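Local coordinates for periplasmic oligopeptide-binding protein (Burkholderia pseudomallei, PDB 3ZS6) that probably binds oligopeptides in the periplasm and delivers them to an ABC transporter for uptake, at residues A[87-92]-A[124-129]; A[111-114]-A[118-121]; A[271-276]-A[349-354]; A[363-368]-A[380-385]. All blocks are in the same frame, centred on the assembly; numbering follows the deposited sequence.

Contact 1 of 4, residues A[87-92]-A[124-129]; sequences YAWQRL and LGIRAI. With GOL (glycerol), chain F.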
loop_
_atom_site.group_PDB
_atom_site.type_symbol
_atom_site.label_atom_id
_atom_site.label_comp_id
_atom_site.label_asym_id
_atom_site.label_seq_id
_atom_site.Cartn_x
_atom_site.Cartn_y
_atom_site.Cartn_z
ATOM N N TYR A 87 -0.019 22.358 -8.897
ATOM C CA TYR A 87 -0.677 22.676 -7.631
ATOM C C TYR A 87 -0.766 21.466 -6.703
ATOM O O TYR A 87 -0.414 21.549 -5.523
ATOM C CB TYR A 87 -2.080 23.240 -7.881
ATOM C CG TYR A 87 -2.918 23.335 -6.629
ATOM C CD1 TYR A 87 -2.730 24.375 -5.717
ATOM C CD2 TYR A 87 -3.891 22.384 -6.347
ATOM C CE1 TYR A 87 -3.493 24.462 -4.558
ATOM C CE2 TYR A 87 -4.661 22.467 -5.198
ATOM C CZ TYR A 87 -4.455 23.509 -4.304
ATOM O OH TYR A 87 -5.215 23.592 -3.156
ATOM N N ALA A 88 -1.235 20.346 -7.240
ATOM C CA ALA A 88 -1.434 19.136 -6.449
ATOM C C ALA A 88 -0.138 18.645 -5.828
ATOM O O ALA A 88 -0.102 18.301 -4.649
ATOM C CB ALA A 88 -2.069 18.025 -7.304
ATOM N N TRP A 89 0.922 18.605 -6.625
ATOM C CA TRP A 89 2.199 18.078 -6.152
ATOM C C TRP A 89 2.894 19.022 -5.163
ATOM O O TRP A 89 3.467 18.567 -4.171
ATOM C CB TRP A 89 3.128 17.730 -7.327
ATOM C CG TRP A 89 2.629 16.572 -8.151
ATOM C CD1 TRP A 89 1.354 16.068 -8.172
ATOM C CD2 TRP A 89 3.393 15.769 -9.061
ATOM N NE1 TRP A 89 1.278 15.007 -9.049
ATOM C CE2 TRP A 89 2.515 14.803 -9.606
ATOM C CE3 TRP A 89 4.731 15.770 -9.466
ATOM C CZ2 TRP A 89 2.934 13.853 -10.550
ATOM C CZ3 TRP A 89 5.148 14.821 -10.406
ATOM C CH2 TRP A 89 4.252 13.876 -10.928
ATOM N N GLN A 90 2.837 20.325 -5.429
ATOM C CA GLN A 90 3.370 21.314 -4.492
ATOM C C GLN A 90 2.628 21.193 -3.150
ATOM O O GLN A 90 3.233 21.235 -2.072
ATOM C CB GLN A 90 3.229 22.738 -5.055
ATOM C CG GLN A 90 4.223 23.100 -6.173
ATOM C CD GLN A 90 4.011 24.510 -6.709
ATOM O OE1 GLN A 90 3.131 25.231 -6.244
ATOM N NE2 GLN A 90 4.817 24.905 -7.694
ATOM N N ARG A 91 1.312 21.027 -3.231
ATOM C CA ARG A 91 0.465 20.875 -2.048
ATOM C C ARG A 91 0.849 19.623 -1.245
ATOM O O ARG A 91 0.969 19.660 -0.020
ATOM C CB ARG A 91 -1.002 20.817 -2.481
ATOM C CG ARG A 91 -2.002 20.536 -1.368
ATOM C CD ARG A 91 -3.414 20.625 -1.920
ATOM N NE ARG A 91 -4.426 20.428 -0.893
ATOM C CZ ARG A 91 -5.103 19.298 -0.710
ATOM N NH1 ARG A 91 -4.877 18.239 -1.487
ATOM N NH2 ARG A 91 -6.008 19.228 0.254
ATOM N N LEU A 92 1.052 18.518 -1.953
ATOM C CA LEU A 92 1.485 17.272 -1.338
ATOM C C LEU A 92 2.825 17.428 -0.618
ATOM O O LEU A 92 3.011 16.920 0.496
ATOM C CB LEU A 92 1.589 16.174 -2.403
ATOM C CG LEU A 92 1.997 14.778 -1.915
ATOM C CD1 LEU A 92 0.986 14.239 -0.907
ATOM C CD2 LEU A 92 2.138 13.816 -3.081
ATOM N N LEU A 124 9.523 23.068 -6.134
ATOM C CA LEU A 124 9.390 21.675 -6.568
ATOM C C LEU A 124 9.642 21.512 -8.071
ATOM O O LEU A 124 9.164 22.307 -8.888
ATOM C CB LEU A 124 8.003 21.134 -6.210
ATOM C CG LEU A 124 7.732 19.640 -6.396
ATOM C CD1 LEU A 124 8.686 18.802 -5.540
ATOM C CD2 LEU A 124 6.276 19.325 -6.038
ATOM N N GLY A 125 10.369 20.460 -8.432
ATOM C CA GLY A 125 10.717 20.219 -9.822
ATOM C C GLY A 125 9.604 19.708 -10.726
ATOM O O GLY A 125 9.819 18.783 -11.507
ATOM N N ILE A 126 8.412 20.290 -10.625
ATOM C CA ILE A 126 7.386 20.058 -11.633
ATOM C C ILE A 126 6.958 21.384 -12.254
ATOM O O ILE A 126 6.669 22.345 -11.542
ATOM C CB ILE A 126 6.148 19.309 -11.092
ATOM C CG1 ILE A 126 5.145 19.067 -12.228
ATOM C CG2 ILE A 126 5.492 20.084 -9.965
ATOM C CD1 ILE A 126 3.984 18.152 -11.856
ATOM N N ARG A 127 6.913 21.427 -13.581
ATOM C CA ARG A 127 6.671 22.682 -14.289
ATOM C C ARG A 127 5.656 22.541 -15.426
ATOM O O ARG A 127 5.684 21.571 -16.189
ATOM C CB ARG A 127 7.998 23.224 -14.826
ATOM C CG ARG A 127 7.909 24.558 -15.533
ATOM C CD ARG A 127 9.302 25.139 -15.769
ATOM N NE ARG A 127 10.073 24.386 -16.757
ATOM C CZ ARG A 127 10.271 24.785 -18.013
ATOM N NH1 ARG A 127 9.753 25.933 -18.440
ATOM N NH2 ARG A 127 10.989 24.039 -18.843
ATOM N N ALA A 128 4.759 23.517 -15.532
ATOM C CA ALA A 128 3.863 23.590 -16.681
ATOM C C ALA A 128 4.508 24.404 -17.807
ATOM O O ALA A 128 4.507 25.636 -17.777
ATOM C CB ALA A 128 2.528 24.193 -16.278
ATOM N N ILE A 129 5.075 23.713 -18.792
ATOM C CA ILE A 129 5.662 24.389 -19.950
ATOM C C ILE A 129 4.570 25.128 -20.717
ATOM O O ILE A 129 4.777 26.231 -21.228
ATOM C CB ILE A 129 6.391 23.391 -20.872
ATOM C CG1 ILE A 129 7.590 22.795 -20.134
ATOM C CG2 ILE A 129 6.822 24.068 -22.184
ATOM C CD1 ILE A 129 8.342 21.752 -20.921
HETATM C C1 GOL F . 7.765 27.276 -10.012
HETATM O O1 GOL F . 6.519 27.214 -9.351
HETATM C C2 GOL F . 8.100 25.926 -10.645
HETATM O O2 GOL F . 7.110 25.585 -11.596
HETATM C C3 GOL F . 9.474 25.990 -11.313
HETATM O O3 GOL F . 10.386 25.138 -10.652
HETATM O O HOH W 1 6.805 23.599 -8.792
#
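Ile-126 lays its CD1 methyl over one face of the Trp-89 indole. Helix 82-93 packs here on strand 126-128, an outermost strand of a five-stranded antiparallel sheet. The contact is thus helix-on-sheet packing within a family 5 solute-binding protein. CD1 of Ile-126 lies 3.8 Å from the centroid of the Trp-89 six-membered ring, 26° off the normal, a CH-pi contact. The methyl is displaced toward the rim, and Ile-126 CD1 comes within 3.5 Å of Trp-89 CE3. The Ile-126 chain is fully extended: CG1 is trans to the backbone N (chi1 -178°) and CD1 continues the same line, which carries it out to the ring. The two side chains run roughly perpendicular to each other. On the indole, NE1 bonds to Leu-154 O, which helps fix the rotation of the ring. Val-136 of the next strand also touches it.

Leu-124 meets the helix differently. Its CD2 presses on backbone, 3.5 Å from Trp-89 O, and also lies 3.8 Å from Trp-89 CB. Beside it, Gln-90 CG approaches Leu-124 CB at 4.3 Å.

No direct hydrogen bond crosses the contact. A water and a glycerol make the polar bridges. Gln-90 holds an extended chain beyond CG, and its NE2 donates to the water at 2.6 Å. The same water sits within hydrogen-bonding distance of Leu-124 O and Ile-126 O. The glycerol, probably from the crystallisation liquor, takes a weak bond from Gln-90 NE2 to its O1, while its O2 donates to Ile-126 O at 3.3 Å.

Contact 2 of 4, residues A[111-114]-A[118-121]; sequences ASAI and KQPP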
loop_
_atom_site.group_PDB
_atom_site.type_symbol
_atom_site.label_atom_id
_atom_site.label_comp_id
_atom_site.label_asym_id
_atom_site.label_seq_id
_atom_site.Cartn_x
_atom_site.Cartn_y
_atom_site.Cartn_z
ATOM N N ALA A 111 12.098 18.113 -3.614
ATOM C CA ALA A 111 11.033 17.654 -2.712
ATOM C C ALA A 111 11.503 17.463 -1.261
ATOM O O ALA A 111 10.826 17.898 -0.322
ATOM C CB ALA A 111 10.378 16.377 -3.244
ATOM N N SER A 112 12.652 16.815 -1.080
ATOM C CA SER A 112 13.202 16.586 0.261
ATOM C C SER A 112 13.335 17.879 1.065
ATOM O O SER A 112 12.877 17.969 2.209
ATOM C CB SER A 112 14.576 15.909 0.178
ATOM O OG SER A 112 14.476 14.611 -0.372
ATOM N N ALA A 113 13.979 18.875 0.463
ATOM C CA ALA A 113 14.184 20.156 1.117
ATOM C C ALA A 113 12.847 20.809 1.474
ATOM O O ALA A 113 12.691 21.392 2.546
ATOM C CB ALA A 113 15.015 21.072 0.229
ATOM N N ILE A 114 11.883 20.704 0.571
ATOM C CA ILE A 114 10.566 21.283 0.800
ATOM C C ILE A 114 9.840 20.596 1.963
ATOM O O ILE A 114 9.314 21.250 2.858
ATOM C CB ILE A 114 9.720 21.199 -0.483
ATOM C CG1 ILE A 114 10.328 22.103 -1.562
ATOM C CG2 ILE A 114 8.257 21.548 -0.197
ATOM C CD1 ILE A 114 9.859 21.770 -2.975
ATOM N N LYS A 118 12.853 23.539 4.309
ATOM C CA LYS A 118 14.027 24.363 4.007
ATOM C C LYS A 118 13.827 25.214 2.755
ATOM O O LYS A 118 14.483 26.240 2.583
ATOM C CB LYS A 118 15.279 23.494 3.870
ATOM C CG LYS A 118 15.586 22.667 5.109
ATOM C CD LYS A 118 16.847 21.836 4.930
ATOM C CE LYS A 118 17.060 20.894 6.111
ATOM N NZ LYS A 118 18.194 19.951 5.888
ATOM N N GLN A 119 12.919 24.786 1.884
ATOM C CA GLN A 119 12.603 25.540 0.671
ATOM C C GLN A 119 11.097 25.632 0.481
ATOM O O GLN A 119 10.360 24.764 0.936
ATOM C CB GLN A 119 13.246 24.891 -0.554
ATOM C CG GLN A 119 14.762 24.957 -0.555
ATOM C CD GLN A 119 15.367 24.330 -1.790
ATOM O OE1 GLN A 119 16.361 23.613 -1.710
ATOM N NE2 GLN A 119 14.765 24.597 -2.946
ATOM N N PRO A 120 10.633 26.697 -0.188
ATOM C CA PRO A 120 9.198 26.858 -0.433
ATOM C C PRO A 120 8.703 25.847 -1.463
ATOM O O PRO A 120 9.465 25.445 -2.340
ATOM C CB PRO A 120 9.099 28.280 -0.985
ATOM C CG PRO A 120 10.434 28.528 -1.613
ATOM C CD PRO A 120 11.428 27.796 -0.766
ATOM N N PRO A 121 7.434 25.431 -1.352
ATOM C CA PRO A 121 6.820 24.458 -2.268
ATOM C C PRO A 121 6.966 24.857 -3.746
ATOM O O PRO A 121 7.043 23.986 -4.612
ATOM C CB PRO A 121 5.347 24.470 -1.847
ATOM C CG PRO A 121 5.378 24.856 -0.398
ATOM C CD PRO A 121 6.496 25.875 -0.304
HETATM O O HOH W 2 8.506 23.894 2.675
#
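Ala-113 O takes the amide of Lys-118, with Lys-118 N at 2.8 Å and an N-H...O angle of 152°. The donor is tilted 24° from the carbonyl plane. Gln-119 N points to the same Ala-113 O at 3.5 Å, a weak second bond. Two successive amides therefore converge on one carbonyl of helix 111-115, and the chain leaving the helix folds back beside it.

Ile-114 meets the next residues. Its CA approaches Gln-119 O at 3.5 Å, in a CA-H...O contact. The two branches of its side chain then divide the work. CG1 lies 3.5 Å from Pro-120 O, whereas CG2 reaches 3.8 Å from Pro-121 CA. A chi1 of -67° splits the branches this way, keeping CG1 next to the backbone N and turning CG2 away from it.

Gln-119 runs its extended chain alongside the Ala-113 methyl. Ala-113 CB is 3.5 Å from Gln-119 OE1. The other end of that amide, NE2, bonds to Asp-123 OD2 further along the loop, and this holds the chain in place. Gln-119 also touches Asn-110.

A water closes the polar layer. It donates to Ile-114 O at 2.8 Å and also to Gln-119 O. Behind the contact, Ile-114 rests on Leu-124, and Pro-121 touches Asp-94.

The contact is a surface loop folding back on the end of helix 111-115, with Ile-114 as its buried residue. Proline brings no amide hydrogen at 120 or 121. The donors here are the amides of Lys-118 and Gln-119 and the water, so the loop is held chiefly through the backbone. Ile-114 packs mainly against carbonyl oxygens and the Pro-121 backbone.

Contact 3 of 4, residues A[271-276]-A[349-354]; sequences PALKDK and LTFTLT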
loop_
_atom_site.group_PDB
_atom_site.type_symbol
_atom_site.label_atom_id
_atom_site.label_comp_id
_atom_site.label_asym_id
_atom_site.label_seq_id
_atom_site.Cartn_x
_atom_site.Cartn_y
_atom_site.Cartn_z
ATOM N N PRO A 271 11.670 1.015 24.971
ATOM C CA PRO A 271 12.827 0.766 25.842
ATOM C C PRO A 271 13.396 -0.653 25.702
ATOM O O PRO A 271 14.584 -0.837 25.917
ATOM C CB PRO A 271 12.257 0.988 27.245
ATOM C CG PRO A 271 11.125 1.942 27.036
ATOM C CD PRO A 271 10.514 1.536 25.723
ATOM N N ALA A 272 12.569 -1.630 25.342
ATOM C CA ALA A 272 13.064 -2.985 25.092
ATOM C C ALA A 272 13.240 -3.257 23.591
ATOM O O ALA A 272 14.239 -3.848 23.166
ATOM C CB ALA A 272 12.131 -4.016 25.714
ATOM N N LEU A 273 12.273 -2.820 22.791
ATOM C CA LEU A 273 12.306 -3.088 21.353
ATOM C C LEU A 273 13.384 -2.283 20.639
ATOM O O LEU A 273 13.737 -2.581 19.501
ATOM C CB LEU A 273 10.927 -2.852 20.723
ATOM C CG LEU A 273 9.787 -3.731 21.247
ATOM C CD1 LEU A 273 8.446 -3.288 20.671
ATOM C CD2 LEU A 273 10.035 -5.227 20.977
ATOM N N LYS A 274 13.928 -1.277 21.316
ATOM C CA LYS A 274 15.045 -0.525 20.766
ATOM C C LYS A 274 16.296 -1.398 20.660
ATOM O O LYS A 274 17.236 -1.062 19.944
ATOM C CB LYS A 274 15.346 0.714 21.616
ATOM C CG LYS A 274 15.947 0.399 22.987
ATOM C CD LYS A 274 16.353 1.685 23.699
ATOM C CE LYS A 274 17.085 1.399 25.006
ATOM N NZ LYS A 274 17.633 2.646 25.613
ATOM N N ASP A 275 16.310 -2.516 21.378
ATOM C CA ASP A 275 17.457 -3.423 21.339
ATOM C C ASP A 275 17.271 -4.476 20.246
ATOM O O ASP A 275 16.366 -5.307 20.313
ATOM C CB ASP A 275 17.669 -4.091 22.708
ATOM C CG ASP A 275 18.958 -4.911 22.774
ATOM O OD1 ASP A 275 19.362 -5.492 21.742
ATOM O OD2 ASP A 275 19.566 -4.982 23.866
ATOM N N LYS A 276 18.137 -4.428 19.243
ATOM C CA LYS A 276 18.094 -5.348 18.108
ATOM C C LYS A 276 18.024 -6.821 18.530
ATOM O O LYS A 276 17.396 -7.644 17.858
ATOM C CB LYS A 276 19.314 -5.086 17.211
ATOM C CG LYS A 276 19.737 -6.218 16.287
ATOM C CD LYS A 276 21.138 -5.937 15.736
ATOM C CE LYS A 276 21.558 -6.938 14.667
ATOM N NZ LYS A 276 21.573 -8.348 15.152
ATOM N N LEU A 349 9.337 -9.874 29.786
ATOM C CA LEU A 349 8.772 -8.844 28.920
ATOM C C LEU A 349 7.269 -9.000 28.733
ATOM O O LEU A 349 6.763 -10.101 28.505
ATOM C CB LEU A 349 9.454 -8.866 27.555
ATOM C CG LEU A 349 10.900 -8.385 27.502
ATOM C CD1 LEU A 349 11.543 -8.761 26.170
ATOM C CD2 LEU A 349 10.966 -6.880 27.756
ATOM N N THR A 350 6.564 -7.879 28.814
ATOM C CA THR A 350 5.155 -7.834 28.448
ATOM C C THR A 350 4.924 -6.726 27.427
ATOM O O THR A 350 5.362 -5.595 27.635
ATOM C CB THR A 350 4.270 -7.595 29.680
ATOM O OG1 THR A 350 4.434 -8.690 30.582
ATOM C CG2 THR A 350 2.802 -7.497 29.280
ATOM N N PHE A 351 4.256 -7.062 26.322
ATOM C CA PHE A 351 3.897 -6.088 25.294
ATOM C C PHE A 351 2.402 -6.119 25.007
ATOM O O PHE A 351 1.720 -7.098 25.299
ATOM C CB PHE A 351 4.623 -6.370 23.970
ATOM C CG PHE A 351 6.117 -6.344 24.068
ATOM C CD1 PHE A 351 6.795 -5.144 24.236
ATOM C CD2 PHE A 351 6.845 -7.517 23.988
ATOM C CE1 PHE A 351 8.167 -5.116 24.320
ATOM C CE2 PHE A 351 8.223 -7.496 24.075
ATOM C CZ PHE A 351 8.883 -6.292 24.239
ATOM N N THR A 352 1.901 -5.042 24.413
ATOM C CA THR A 352 0.556 -5.046 23.855
ATOM C C THR A 352 0.666 -5.267 22.346
ATOM O O THR A 352 1.482 -4.626 21.676
ATOM C CB THR A 352 -0.185 -3.730 24.171
ATOM O OG1 THR A 352 -0.453 -3.666 25.579
ATOM C CG2 THR A 352 -1.503 -3.648 23.414
ATOM N N LEU A 353 -0.125 -6.201 21.825
ATOM C CA LEU A 353 -0.151 -6.486 20.387
ATOM C C LEU A 353 -1.455 -5.963 19.782
ATOM O O LEU A 353 -2.539 -6.507 20.020
ATOM C CB LEU A 353 0.010 -7.991 20.129
ATOM C CG LEU A 353 -0.185 -8.559 18.715
ATOM C CD1 LEU A 353 0.662 -7.832 17.690
ATOM C CD2 LEU A 353 0.126 -10.064 18.692
ATOM N N THR A 354 -1.354 -4.896 19.009
ATOM C CA THR A 354 -2.545 -4.261 18.464
ATOM C C THR A 354 -2.757 -4.638 16.996
ATOM O O THR A 354 -1.811 -4.628 16.208
ATOM C CB THR A 354 -2.452 -2.736 18.603
ATOM O OG1 THR A 354 -2.145 -2.402 19.964
ATOM C CG2 THR A 354 -3.763 -2.075 18.194
#
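The Leu-273 side chain and the Phe-351 ring run antiparallel alongside one another, and their overlap forms the tight part of this contact. Leu-273 CD2 lies 3.6 Å from Phe-351 CZ, and Leu-273 CG is 3.7 Å from Phe-351 CE1. The leucine thus meets the outer end of the ring along two adjacent carbons. Its branched end comes nearer the ring than its root does. Ala-272 CB approaches the same ring near its plane, at the edge, 4.2 Å from Phe-351 CZ. It packs more closely on Leu-349, where Ala-272 CB and Leu-349 CD2 are 3.7 Å apart. All four residues are buried. No hydrogen bond crosses between the segments, so the join is purely apolar.

The outward side is looser and polar. Lys-274 continues the turn with its side chain exposed to solvent. On the strand, Thr-350 alternates with Leu-349 and Phe-351 and is likewise exposed.

The loop is kept in shape by its own bonds. Residues 272-275 form a type I beta turn, closed by Asp-275 N to Ala-272 O at 3.0 Å. Asp-270 OD1 accepts from both Ala-272 N and Leu-273 N, which probably helps to hold this backbone in place. Asp-275 is the N-cap of helix 276-285.

The contact therefore lays the turn before helix 276-285 against the start of strand 350-356. Leu-273 touches Leu-282 and Leu-349 touches Val-278, both on that helix. On the sheet side, Phe-351 also packs on Ile-401 of the neighbouring strand 401-407.

Contact 4 of 4, residues A[363-368]-A[380-385]; sequences KVALFA and AKLENV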
loop_
_atom_site.group_PDB
_atom_site.type_symbol
_atom_site.label_atom_id
_atom_site.label_comp_id
_atom_site.label_asym_id
_atom_site.label_seq_id
_atom_site.Cartn_x
_atom_site.Cartn_y
_atom_site.Cartn_z
ATOM N N LYS A 363 -6.583 -14.290 14.273
ATOM C CA LYS A 363 -5.989 -15.629 14.262
ATOM C C LYS A 363 -4.466 -15.564 14.243
ATOM O O LYS A 363 -3.792 -16.282 14.983
ATOM C CB LYS A 363 -6.478 -16.437 13.055
ATOM C CG LYS A 363 -7.876 -17.043 13.206
ATOM C CD LYS A 363 -8.293 -17.810 11.940
ATOM C CE LYS A 363 -9.671 -18.460 12.100
ATOM N NZ LYS A 363 -10.038 -19.311 10.926
ATOM N N VAL A 364 -3.922 -14.712 13.381
ATOM C CA VAL A 364 -2.476 -14.544 13.307
ATOM C C VAL A 364 -1.921 -14.033 14.643
ATOM O O VAL A 364 -0.897 -14.514 15.126
ATOM C CB VAL A 364 -2.075 -13.601 12.151
ATOM C CG1 VAL A 364 -0.565 -13.440 12.095
ATOM C CG2 VAL A 364 -2.592 -14.153 10.821
ATOM N N ALA A 365 -2.609 -13.064 15.239
ATOM C CA ALA A 365 -2.182 -12.488 16.511
ATOM C C ALA A 365 -2.203 -13.507 17.663
ATOM O O ALA A 365 -1.275 -13.554 18.479
ATOM C CB ALA A 365 -3.031 -11.276 16.854
ATOM N N LEU A 366 -3.266 -14.307 17.738
ATOM C CA LEU A 366 -3.354 -15.361 18.746
ATOM C C LEU A 366 -2.196 -16.348 18.594
ATOM O O LEU A 366 -1.642 -16.841 19.585
ATOM C CB LEU A 366 -4.700 -16.098 18.648
ATOM C CG LEU A 366 -5.887 -15.350 19.265
ATOM C CD1 LEU A 366 -7.239 -15.920 18.809
ATOM C CD2 LEU A 366 -5.787 -15.338 20.789
ATOM N N PHE A 367 -1.839 -16.636 17.347
ATOM C CA PHE A 367 -0.715 -17.522 17.073
ATOM C C PHE A 367 0.598 -16.927 17.577
ATOM O O PHE A 367 1.351 -17.593 18.283
ATOM C CB PHE A 367 -0.612 -17.833 15.577
ATOM C CG PHE A 367 0.535 -18.745 15.230
ATOM C CD1 PHE A 367 0.510 -20.081 15.604
ATOM C CD2 PHE A 367 1.634 -18.268 14.529
ATOM C CE1 PHE A 367 1.562 -20.926 15.293
ATOM C CE2 PHE A 367 2.690 -19.109 14.206
ATOM C CZ PHE A 367 2.655 -20.437 14.589
ATOM N N ALA A 368 0.870 -15.677 17.212
ATOM C CA ALA A 368 2.077 -14.994 17.678
ATOM C C ALA A 368 2.168 -14.967 19.202
ATOM O O ALA A 368 3.212 -15.275 19.786
ATOM C CB ALA A 368 2.153 -13.572 17.113
ATOM N N ALA A 380 2.295 -11.186 25.214
ATOM C CA ALA A 380 1.712 -10.202 24.306
ATOM C C ALA A 380 0.202 -10.153 24.503
ATOM O O ALA A 380 -0.493 -11.124 24.216
ATOM C CB ALA A 380 2.052 -10.540 22.856
ATOM N N LYS A 381 -0.295 -9.021 24.993
ATOM C CA LYS A 381 -1.722 -8.838 25.217
ATOM C C LYS A 381 -2.389 -8.288 23.954
ATOM O O LYS A 381 -1.959 -7.270 23.412
ATOM C CB LYS A 381 -1.964 -7.904 26.405
ATOM C CG LYS A 381 -1.356 -8.410 27.718
ATOM C CD LYS A 381 -1.650 -7.482 28.888
ATOM C CE LYS A 381 -1.166 -8.096 30.203
ATOM N NZ LYS A 381 -1.268 -7.167 31.371
ATOM N N LEU A 382 -3.443 -8.961 23.498
ATOM C CA LEU A 382 -4.099 -8.593 22.245
ATOM C C LEU A 382 -5.081 -7.447 22.430
ATOM O O LEU A 382 -5.776 -7.359 23.439
ATOM C CB LEU A 382 -4.820 -9.796 21.630
ATOM C CG LEU A 382 -4.033 -10.625 20.613
ATOM C CD1 LEU A 382 -2.720 -11.098 21.203
ATOM C CD2 LEU A 382 -4.859 -11.803 20.118
ATOM N N GLU A 383 -5.133 -6.575 21.434
ATOM C CA GLU A 383 -6.021 -5.429 21.443
ATOM C C GLU A 383 -6.428 -5.152 19.997
ATOM O O GLU A 383 -5.576 -5.104 19.106
ATOM C CB GLU A 383 -5.296 -4.236 22.077
ATOM C CG GLU A 383 -5.829 -2.864 21.711
ATOM C CD GLU A 383 -5.035 -1.745 22.383
ATOM O OE1 GLU A 383 -5.141 -1.612 23.624
ATOM O OE2 GLU A 383 -4.300 -1.011 21.673
ATOM N N ASN A 384 -7.730 -5.008 19.757
ATOM C CA ASN A 384 -8.220 -4.778 18.404
ATOM C C ASN A 384 -8.812 -3.385 18.262
ATOM O O ASN A 384 -9.540 -2.930 19.138
ATOM C CB ASN A 384 -9.235 -5.854 17.992
ATOM C CG ASN A 384 -10.532 -5.790 18.805
ATOM O OD1 ASN A 384 -10.538 -6.051 20.008
ATOM N ND2 ASN A 384 -11.632 -5.454 18.143
ATOM N N VAL A 385 -8.472 -2.703 17.170
ATOM C CA VAL A 385 -9.018 -1.377 16.886
ATOM C C VAL A 385 -9.425 -1.252 15.425
ATOM O O VAL A 385 -9.069 -2.098 14.593
ATOM C CB VAL A 385 -7.992 -0.258 17.171
ATOM C CG1 VAL A 385 -7.578 -0.262 18.635
ATOM C CG2 VAL A 385 -6.780 -0.403 16.252
#
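Leu-382 projects from its strand onto Ala-365 and Leu-366 of the preceding helix. The contact lies within a beta-alpha-beta unit, in which strand 350-356 leads through helix 359-376 to the parallel strand 379-385. It joins the helix to the second strand.

The contact between the segments is apolar. CD2 of Leu-382 sits between two partners: it is 3.8 Å from Ala-365 CB and 3.7 Å from Leu-366 CD2. Leu-382 CG backs this up at 3.9 Å from Ala-365 CB. Leu-366 starts out pointing away from the strand. With chi1 at -78° its CG lies on the backbone N side, and the branched end swings back to meet Leu-382 nearly crosswise. The small Ala-365 lets the leucine lie close to the helix. Ala-369 and Leu-353 also touch Leu-382, and Ala-365 reaches Tyr-264 of strand 260-266 as well. On the helix, Ala-365 is buried and Leu-366 lies on the solvent side.

Backbone hydrogen bonds stay within each element's own partners. The helix keeps its regular pattern, with Phe-367 N to Lys-363 O at 3.1 Å and Ala-368 N to Val-364 O at 3.0 Å. The strand pairs with strand 350-356 instead, Glu-383 bonding to Leu-353 and Tyr-355.

Polar side chains of the strand turn to other partners. Glu-383 OE2 bonds to Thr-354 OG1, and Asn-384 ND2 to Thr-357 OG1. None of them bonds to the helix segment, where the nearest polar atom to Leu-382 is Ala-365 O, 3.9 Å from its CD1.

The contacts form two pairs well apart in space. Contacts 1 and 2 have centres 12 Å apart and touch: Leu-124 CD1 meets Ala-111 CB at 3.7 Å. Helix 111-115 and the loop after it lie in the chain between the two segments of contact 1. Contacts 3 and 4, with centres 14 Å apart, share one sheet. Strands 350-356 and 379-385 are parallel neighbours there, and Phe-351 O lies 2.8 Å from Lys-381 N, a probable hydrogen bond. The pairs do not meet; contacts 1 and 4 are on opposite sides of the chain's centre, their own centres 43 Å apart. A glycerol bridges contact 1; a different one approaches Pro-121 of contact 2.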